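Local coordinates for protein STN1 (Saccharomyces cerevisiae, PDB 3KEY) that helps regulate telomere length and protect chromosome ends, and inhibits telomerase loading through its interaction with Cdc13, at residues K54-D57 against S58-E62; R102-V105 against L106-Q110. One frame throughout, in Å; residues are numbered along the deposited sequence.

Contact 1: K54-D57 against S58-E62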
ATOM      1  N   LYS A  54       4.564 -23.056 -18.270  1.00 60.15           N
ATOM      2  CA  LYS A  54       3.720 -22.112 -18.992  1.00 57.35           C
ATOM      3  C   LYS A  54       4.598 -21.049 -19.635  1.00 54.09           C
ATOM      4  O   LYS A  54       5.746 -20.862 -19.238  1.00 53.35           O
ATOM      5  CB  LYS A  54       2.722 -21.446 -18.038  1.00 59.28           C
ATOM      6  CG  LYS A  54       1.729 -22.403 -17.396  1.00 62.26           C
ATOM      7  CD  LYS A  54       0.751 -21.655 -16.502  1.00 65.67           C
ATOM      8  CE  LYS A  54      -0.221 -22.614 -15.833  1.00 68.02           C
ATOM      9  NZ  LYS A  54      -1.221 -21.895 -14.990  1.00 69.96           N
ATOM     10  N   SER A  55       4.058 -20.358 -20.631  1.00 52.17           N
ATOM     11  CA  SER A  55       4.805 -19.310 -21.316  1.00 50.23           C
ATOM     12  C   SER A  55       5.086 -18.187 -20.324  1.00 48.99           C
ATOM     13  O   SER A  55       4.326 -17.988 -19.370  1.00 47.81           O
ATOM     14  CB  SER A  55       3.994 -18.772 -22.498  1.00 50.87           C
ATOM     15  OG  SER A  55       2.815 -18.131 -22.046  1.00 51.96           O
ATOM     16  N   PHE A  56       6.170 -17.454 -20.543  1.00 46.68           N
ATOM     17  CA  PHE A  56       6.519 -16.364 -19.639  1.00 46.56           C
ATOM     18  C   PHE A  56       5.415 -15.300 -19.639  1.00 46.47           C
ATOM     19  O   PHE A  56       5.085 -14.728 -18.600  1.00 44.72           O
ATOM     20  CB  PHE A  56       7.846 -15.727 -20.055  1.00 44.31           C
ATOM     21  CG  PHE A  56       8.488 -14.913 -18.969  1.00 43.54           C
ATOM     22  CD1 PHE A  56       9.126 -15.535 -17.903  1.00 43.34           C
ATOM     23  CD2 PHE A  56       8.456 -13.524 -19.012  1.00 42.85           C
ATOM     24  CE1 PHE A  56       9.726 -14.783 -16.894  1.00 43.78           C
ATOM     25  CE2 PHE A  56       9.053 -12.762 -18.009  1.00 44.38           C
ATOM     26  CZ  PHE A  56       9.690 -13.395 -16.948  1.00 44.03           C
ATOM     27  N   ASP A  57       4.852 -15.045 -20.817  1.00 46.29           N
ATOM     28  CA  ASP A  57       3.785 -14.064 -20.961  1.00 46.76           C
ATOM     29  C   ASP A  57       2.612 -14.481 -20.084  1.00 45.70           C
ATOM     30  O   ASP A  57       1.982 -13.657 -19.422  1.00 44.93           O
ATOM     31  CB  ASP A  57       3.361 -13.973 -22.433  1.00 49.06           C
ATOM     32  CG  ASP A  57       2.149 -13.078 -22.646  1.00 52.58           C
ATOM     33  OD1 ASP A  57       1.011 -13.588 -22.542  1.00 54.81           O
ATOM     34  OD2 ASP A  57       2.334 -11.867 -22.909  1.00 52.05           O
ATOM     35  N   SER A  58       2.335 -15.777 -20.070  1.00 44.87           N
ATOM     36  CA  SER A  58       1.252 -16.299 -19.266  1.00 45.18           C
ATOM     37  C   SER A  58       1.588 -16.074 -17.785  1.00 44.74           C
ATOM     38  O   SER A  58       0.723 -15.703 -16.986  1.00 41.75           O
ATOM     39  CB  SER A  58       1.074 -17.788 -19.557  1.00 46.90           C
ATOM     40  OG  SER A  58      -0.264 -18.186 -19.336  1.00 51.87           O
ATOM     41  N   LEU A  59       2.852 -16.291 -17.429  1.00 41.78           N
ATOM     42  CA  LEU A  59       3.291 -16.104 -16.051  1.00 40.96           C
ATOM     43  C   LEU A  59       3.190 -14.640 -15.628  1.00 39.19           C
ATOM     44  O   LEU A  59       2.878 -14.353 -14.471  1.00 38.22           O
ATOM     45  CB  LEU A  59       4.730 -16.611 -15.878  1.00 40.93           C
ATOM     46  CG  LEU A  59       4.882 -18.131 -16.027  1.00 42.32           C
ATOM     47  CD1 LEU A  59       6.360 -18.526 -16.069  1.00 43.27           C
ATOM     48  CD2 LEU A  59       4.178 -18.809 -14.864  1.00 43.09           C
ATOM     49  N   GLU A  60       3.454 -13.723 -16.560  1.00 38.22           N
ATOM     50  CA  GLU A  60       3.375 -12.286 -16.284  1.00 39.08           C
ATOM     51  C   GLU A  60       1.929 -11.849 -16.029  1.00 39.82           C
ATOM     52  O   GLU A  60       1.651 -11.068 -15.112  1.00 38.29           O
ATOM     53  CB  GLU A  60       3.941 -11.472 -17.455  1.00 41.14           C
ATOM     54  CG  GLU A  60       5.452 -11.580 -17.639  1.00 43.75           C
ATOM     55  CD  GLU A  60       5.951 -10.750 -18.806  1.00 46.08           C
ATOM     56  OE1 GLU A  60       5.407 -10.910 -19.918  1.00 49.23           O
ATOM     57  OE2 GLU A  60       6.885  -9.939 -18.621  1.00 48.06           O
ATOM     58  N   LYS A  61       1.008 -12.345 -16.848  1.00 39.81           N
ATOM     59  CA  LYS A  61      -0.393 -11.998 -16.675  1.00 40.05           C
ATOM     60  C   LYS A  61      -0.907 -12.559 -15.351  1.00 40.12           C
ATOM     61  O   LYS A  61      -1.739 -11.940 -14.693  1.00 39.29           O
ATOM     62  CB  LYS A  61      -1.201 -12.504 -17.869  1.00 41.52           C
ATOM     63  CG  LYS A  61      -0.906 -11.679 -19.115  1.00 44.87           C
ATOM     64  CD  LYS A  61      -1.560 -12.213 -20.370  1.00 49.04           C
ATOM     65  CE  LYS A  61      -1.261 -11.281 -21.545  1.00 51.45           C
ATOM     66  NZ  LYS A  61      -1.868 -11.768 -22.817  1.00 55.26           N
ATOM     67  N   GLU A  62      -0.383 -13.713 -14.945  1.00 39.83           N
ATOM     68  CA  GLU A  62      -0.773 -14.317 -13.675  1.00 40.46           C
ATOM     69  C   GLU A  62      -0.172 -13.508 -12.512  1.00 40.43           C
ATOM     70  O   GLU A  62      -0.796 -13.358 -11.455  1.00 38.14           O
ATOM     71  CB  GLU A  62      -0.292 -15.768 -13.615  1.00 42.93           C
ATOM     72  CG  GLU A  62      -0.472 -16.437 -12.267  1.00 49.20           C
ATOM     73  CD  GLU A  62      -0.100 -17.918 -12.288  1.00 54.15           C
ATOM     74  OE1 GLU A  62      -0.008 -18.518 -11.195  1.00 55.40           O
ATOM     75  OE2 GLU A  62       0.089 -18.482 -13.392  1.00 55.32           O
TER

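Contact 2: R102-V105 against L106-Q110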
ATOM      1  N   ARG A 102      -2.780  11.981  10.264  1.00 33.70           N
ATOM      2  CA  ARG A 102      -2.662  11.385  11.590  1.00 32.64           C
ATOM      3  C   ARG A 102      -1.229  11.507  12.098  1.00 33.28           C
ATOM      4  O   ARG A 102      -0.996  11.955  13.218  1.00 33.12           O
ATOM      5  CB  ARG A 102      -3.078   9.911  11.559  1.00 32.70           C
ATOM      6  CG  ARG A 102      -2.837   9.163  12.872  1.00 35.41           C
ATOM      7  CD  ARG A 102      -3.453   9.908  14.035  1.00 37.05           C
ATOM      8  NE  ARG A 102      -4.869  10.158  13.794  1.00 40.27           N
ATOM      9  CZ  ARG A 102      -5.856   9.379  14.226  1.00 43.70           C
ATOM     10  NH1 ARG A 102      -5.596   8.289  14.942  1.00 42.86           N
ATOM     11  NH2 ARG A 102      -7.110   9.683  13.917  1.00 45.17           N
ATOM     12  N   ILE A 103      -0.274  11.107  11.262  1.00 32.99           N
ATOM     13  CA  ILE A 103       1.138  11.165  11.612  1.00 32.96           C
ATOM     14  C   ILE A 103       1.540  12.611  11.926  1.00 34.97           C
ATOM     15  O   ILE A 103       2.247  12.882  12.901  1.00 33.26           O
ATOM     16  CB  ILE A 103       1.996  10.615  10.440  1.00 31.71           C
ATOM     17  CG1 ILE A 103       1.847   9.086  10.364  1.00 28.87           C
ATOM     18  CG2 ILE A 103       3.448  11.029  10.593  1.00 29.74           C
ATOM     19  CD1 ILE A 103       2.356   8.494   9.048  1.00 28.39           C
ATOM     20  N   SER A 104       1.073  13.535  11.093  1.00 34.84           N
ATOM     21  CA  SER A 104       1.383  14.945  11.269  1.00 37.61           C
ATOM     22  C   SER A 104       0.934  15.482  12.638  1.00 36.43           C
ATOM     23  O   SER A 104       1.712  16.136  13.337  1.00 36.70           O
ATOM     24  CB  SER A 104       0.743  15.764  10.142  1.00 38.07           C
ATOM     25  OG  SER A 104       0.958  17.150  10.343  1.00 44.89           O
ATOM     26  N   VAL A 105      -0.306  15.206  13.023  1.00 35.10           N
ATOM     27  CA  VAL A 105      -0.796  15.687  14.307  1.00 36.21           C
ATOM     28  C   VAL A 105      -0.092  15.003  15.485  1.00 34.63           C
ATOM     29  O   VAL A 105       0.223  15.658  16.484  1.00 33.39           O
ATOM     30  CB  VAL A 105      -2.335  15.508  14.453  1.00 37.39           C
ATOM     31  CG1 VAL A 105      -2.705  14.036  14.488  1.00 40.01           C
ATOM     32  CG2 VAL A 105      -2.809  16.191  15.725  1.00 40.46           C
ATOM     33  N   LEU A 106       0.166  13.700  15.373  1.00 31.35           N
ATOM     34  CA  LEU A 106       0.850  12.980  16.451  1.00 32.55           C
ATOM     35  C   LEU A 106       2.227  13.589  16.712  1.00 32.33           C
ATOM     36  O   LEU A 106       2.630  13.763  17.864  1.00 33.15           O
ATOM     37  CB  LEU A 106       0.997  11.488  16.114  1.00 30.71           C
ATOM     38  CG  LEU A 106      -0.290  10.652  16.205  1.00 32.29           C
ATOM     39  CD1 LEU A 106      -0.023   9.214  15.752  1.00 31.72           C
ATOM     40  CD2 LEU A 106      -0.813  10.677  17.649  1.00 30.86           C
ATOM     41  N   MET A 107       2.943  13.916  15.644  1.00 31.70           N
ATOM     42  CA  MET A 107       4.259  14.517  15.777  1.00 33.96           C
ATOM     43  C   MET A 107       4.169  15.908  16.410  1.00 34.71           C
ATOM     44  O   MET A 107       4.971  16.248  17.274  1.00 35.26           O
ATOM     45  CB  MET A 107       4.942  14.607  14.411  1.00 35.06           C
ATOM     46  CG  MET A 107       5.342  13.259  13.833  1.00 38.28           C
ATOM     47  SD  MET A 107       6.296  13.445  12.312  1.00 43.19           S
ATOM     48  CE  MET A 107       7.912  13.558  12.967  1.00 46.31           C
ATOM     49  N   LYS A 108       3.187  16.701  15.986  1.00 35.45           N
ATOM     50  CA  LYS A 108       3.004  18.050  16.521  1.00 35.15           C
ATOM     51  C   LYS A 108       2.663  18.054  18.009  1.00 35.65           C
ATOM     52  O   LYS A 108       2.877  19.049  18.694  1.00 34.30           O
ATOM     53  CB  LYS A 108       1.915  18.789  15.739  1.00 35.02           C
ATOM     54  CG  LYS A 108       2.338  19.209  14.334  1.00 34.22           C
ATOM     55  CD  LYS A 108       1.152  19.714  13.542  1.00 34.84           C
ATOM     56  CE  LYS A 108       1.537  20.025  12.112  1.00 37.05           C
ATOM     57  NZ  LYS A 108       0.365  20.571  11.372  1.00 37.08           N
ATOM     58  N   LEU A 109       2.134  16.940  18.502  1.00 35.68           N
ATOM     59  CA  LEU A 109       1.784  16.806  19.910  1.00 35.53           C
ATOM     60  C   LEU A 109       2.879  16.038  20.639  1.00 35.77           C
ATOM     61  O   LEU A 109       2.780  15.780  21.839  1.00 35.67           O
ATOM     62  CB  LEU A 109       0.456  16.056  20.054  1.00 38.06           C
ATOM     63  CG  LEU A 109      -0.794  16.795  19.566  1.00 40.59           C
ATOM     64  CD1 LEU A 109      -1.967  15.834  19.514  1.00 41.89           C
ATOM     65  CD2 LEU A 109      -1.092  17.966  20.496  1.00 43.69           C
ATOM     66  N   GLN A 110       3.917  15.669  19.896  1.00 34.56           N
ATOM     67  CA  GLN A 110       5.033  14.906  20.434  1.00 33.47           C
ATOM     68  C   GLN A 110       4.549  13.647  21.153  1.00 33.95           C
ATOM     69  O   GLN A 110       4.979  13.345  22.275  1.00 32.87           O
ATOM     70  CB  GLN A 110       5.878  15.769  21.383  1.00 34.77           C
ATOM     71  CG  GLN A 110       7.331  15.295  21.471  1.00 37.67           C
ATOM     72  CD  GLN A 110       8.249  16.260  22.222  1.00 39.98           C
ATOM     73  OE1 GLN A 110       8.011  17.469  22.260  1.00 38.15           O
ATOM     74  NE2 GLN A 110       9.319  15.722  22.800  1.00 38.28           N
TER
HETATM   75  O   HOH W   1      -1.795  18.723  11.595  1.00 47.06           O

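Contact 1: K54-D57 against S58-E62
The N-terminal cap and first turns of helix 56-73, in the first winged helix-turn-helix region of Stn1, bring residues 54-57 against 58-62. Ser-55 is the N-cap: Ser-58 N donates to Ser-55 OG at 3.1 Å with an N-H...O angle of 145°. With chi1 at 65°, OG sits between its own backbone N and carbonyl carbon, turned toward the Ser-58 amide in the first turn. The regular helical bonds then begin, Leu-59 N to Ser-55 O, Glu-60 N to Phe-56 O and Lys-61 N to Asp-57 O.

One turn on, the Glu-60 carboxylate lies obliquely by the CD2 and CE2 atoms of the Phe-56 ring, with OE2 3.6 Å from Phe-56 CE2 and the two planes 47° apart, neither stacked nor perpendicular. Asp-57 and Lys-61 form an i to i+4 salt bridge, OD1 to NZ 3.4 Å, weak as a hydrogen bond. A long salt bridge, 4.0 Å, joins Lys-54 NZ to Glu-62 OE2, the two chains crossing at about a right angle.

Glu-60 OE2 has its stronger partners on helix 31-47, a salt bridge to Arg-34 and a hydrogen bond with Thr-38. Phe-56 and Leu-59 pack on Ala-41 and Phe-45 of that same helix, respectively, while Glu-60 and Lys-61 also touch Tyr-28 of helix 24-28.

Contact 2: R102-V105 against L106-Q110
Leu-106 and Arg-102 meet one turn apart near the C-terminal end of helix 90-108, in the second winged helix-turn-helix region. Leu-106 CB lies 3.5 Å from Arg-102 O, the carbonyl that also accepts the Leu-106 amide in a bond of 165° at N-H...O. Its CG comes to 3.3 Å from Arg-102 O, because chi1 of -74° sets it beside the backbone N and points it back along the helix. At the tip, CD1 reaches Arg-102 CD at 3.9 Å; the CG and CD methylenes of the arginine provide this contact. Beyond the segments Leu-106 also packs on Leu-176 and Leu-178 of strand 173-180, and an alanine here would probably leave a gap against that strand and strip the Arg-102 methylenes of their apolar neighbour.

The same spacing recurs around the helix. Ile-103 CG2 and Met-107 SD lie 4.1 Å apart, their side chains pointing the same way, and Val-105 CG2 meets Leu-109 CD1 at 3.9 Å. On the polar side, Lys-108 NZ donates to a water at 2.9 Å, which a weak 3.4 Å bond links to Ser-104 OG. Gln-110, with positive phi (53°), closes the helix in a Schellman motif.

Chemically, then, Ile-103 and Met-107 are buried against helix 132-149, and Leu-106, partly exposed, packs on strand 173-180. Apolar packing is also made on the exposed side, by Val-105 and Leu-109, whereas the polar ends of Lys-108 and Ser-104 are joined through water.

Contact 1 precedes contact 2 along the chain, and their centres are 45 Å apart on opposite sides of the chain's centre, with nearest atoms about 30 Å from each other. Residues 54-62 span the start of helix 56-73 in the first winged helix-turn-helix region; residues 102-110 span the end of helix 90-108 in the second. Strands 78-81 and 86-88, which belong to the first three-stranded sheet, lie between the two helices in sequence, whereas contact 2 packs on the second sheet through strand 173-180. Each contact thus belongs to a different winged helix-turn-helix region of the C-terminal part of Stn1, which seems to mediate its telomere-specific function.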